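Local coordinates for protein propionate kinase (Francisella tularensis subsp. tularensis, PDB 3KHY) that probably transfers phosphate between ATP and a short-chain carboxylate, acetate or propionate, with magnesium as cofactor, as in other acetate kinases, at residues A328-R331 with K332-S336. Numbering follows the deposited sequence.
Sequences ANIR and KNIIS
Ile-330 and Ile-334, one turn apart, lie on a buried face of helix 328-337, which begins just after Gly-322 to Asn-326, residues predicted to bind ATP in this acetokinase of the actin-like ATPase clan. Four successive i to i+4 bonds of 2.9-3.0 Å build the helix: Lys-332 N to Ala-328 O, Asn-333 N to Asn-329 O, Ile-334 N to Ile-330 O and Ile-335 N to Arg-331 O. With CG1 anti to its carbonyl carbon (chi1 -68°), Ile-334 lays CG1 3.3 Å from Ile-330 O, and its extended end brings CD1 obliquely against Ile-330 CG2 at 3.9 Å. Ile-335 likewise sets CG1 3.3 Å from Arg-331 O. The Arg-331 chain bends at chi3 (-60°), taking the guanidinium back past Ala-328 N, which lies over one of its faces, near the edge and not above the centre; Asn-350, Gly-324 and Ser-353 accept its N-H groups and so fix its rotation. Asn-350 also donates to Ala-328 O, which thus receives two bonds. Ile-330 and Ile-334 meet Phe-296 and Ser-297 of helix 287-307, respectively, while Ile-334 and Ile-335 pack on Phe-319 of strand 316-320 and Lys-332 touches His-347 and Asn-350 of helix 347-351.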
loop_
_atom_site.group_PDB
_atom_site.type_symbol
_atom_site.label_atom_id
_atom_site.label_comp_id
_atom_site.label_asym_id
_atom_site.label_seq_id
_atom_site.Cartn_x
_atom_site.Cartn_y
_atom_site.Cartn_z
ATOM N N ALA A 328 12.680 13.939 18.693
ATOM C CA ALA A 328 12.013 13.310 19.836
ATOM C C ALA A 328 10.499 13.422 19.745
ATOM O O ALA A 328 9.786 12.505 20.127
ATOM C CB ALA A 328 12.514 13.909 21.172
ATOM N N ASN A 329 10.003 14.559 19.267
ATOM C CA ASN A 329 8.561 14.777 19.180
ATOM C C ASN A 329 7.888 13.796 18.211
ATOM O O ASN A 329 6.763 13.338 18.433
ATOM C CB ASN A 329 8.271 16.223 18.742
ATOM C CG ASN A 329 8.824 16.539 17.338
ATOM O OD1 ASN A 329 10.010 16.325 17.054
ATOM N ND2 ASN A 329 7.957 17.040 16.459
ATOM N N ILE A 330 8.579 13.491 17.120
ATOM C CA ILE A 330 8.045 12.578 16.122
ATOM C C ILE A 330 8.026 11.128 16.621
ATOM O O ILE A 330 7.060 10.404 16.416
ATOM C CB ILE A 330 8.849 12.637 14.807
ATOM C CG1 ILE A 330 8.765 14.033 14.199
ATOM C CG2 ILE A 330 8.336 11.587 13.838
ATOM C CD1 ILE A 330 7.367 14.511 13.918
ATOM N N ARG A 331 9.100 10.708 17.272
ATOM C CA ARG A 331 9.121 9.385 17.877
ATOM C C ARG A 331 8.007 9.266 18.929
ATOM O O ARG A 331 7.319 8.257 18.997
ATOM C CB ARG A 331 10.493 9.129 18.522
ATOM C CG ARG A 331 11.669 9.052 17.523
ATOM C CD ARG A 331 12.931 8.495 18.222
ATOM N NE ARG A 331 13.332 9.349 19.353
ATOM C CZ ARG A 331 14.397 10.145 19.387
ATOM N NH1 ARG A 331 15.238 10.229 18.356
ATOM N NH2 ARG A 331 14.635 10.864 20.480
ATOM N N LYS A 332 7.839 10.304 19.749
ATOM C CA LYS A 332 6.786 10.303 20.765
ATOM C C LYS A 332 5.405 10.137 20.112
ATOM O O LYS A 332 4.548 9.409 20.601
ATOM C CB LYS A 332 6.835 11.598 21.573
ATOM C CG LYS A 332 5.612 11.840 22.459
ATOM C CD LYS A 332 5.717 13.187 23.173
ATOM C CE LYS A 332 4.555 13.406 24.130
ATOM N NZ LYS A 332 4.563 14.780 24.725
ATOM N N ASN A 333 5.203 10.822 18.998
ATOM C CA ASN A 333 3.921 10.789 18.329
ATOM C C ASN A 333 3.679 9.385 17.773
ATOM O O ASN A 333 2.614 8.803 17.966
ATOM C CB ASN A 333 3.876 11.837 17.216
ATOM C CG ASN A 333 2.495 11.978 16.602
ATOM O OD1 ASN A 333 1.864 10.988 16.220
ATOM N ND2 ASN A 333 2.019 13.211 16.499
ATOM N N ILE A 334 4.682 8.830 17.107
ATOM C CA ILE A 334 4.549 7.479 16.565
ATOM C C ILE A 334 4.260 6.438 17.658
ATOM O O ILE A 334 3.385 5.594 17.507
ATOM C CB ILE A 334 5.796 7.098 15.759
ATOM C CG1 ILE A 334 5.857 7.963 14.489
ATOM C CG2 ILE A 334 5.774 5.620 15.392
ATOM C CD1 ILE A 334 7.195 7.894 13.765
ATOM N N ILE A 335 4.994 6.494 18.763
ATOM C CA ILE A 335 4.797 5.515 19.835
ATOM C C ILE A 335 3.428 5.702 20.493
ATOM O O ILE A 335 2.751 4.737 20.877
ATOM C CB ILE A 335 5.944 5.606 20.863
ATOM C CG1 ILE A 335 7.267 5.224 20.190
ATOM C CG2 ILE A 335 5.664 4.731 22.088
ATOM C CD1 ILE A 335 7.258 3.852 19.527
ATOM N N SER A 336 3.011 6.955 20.615
ATOM C CA SER A 336 1.668 7.264 21.091
ATOM C C SER A 336 0.618 6.479 20.300
ATOM O O SER A 336 -0.325 5.918 20.868
ATOM C CB SER A 336 1.401 8.765 20.952
ATOM O OG SER A 336 0.141 9.091 21.493
#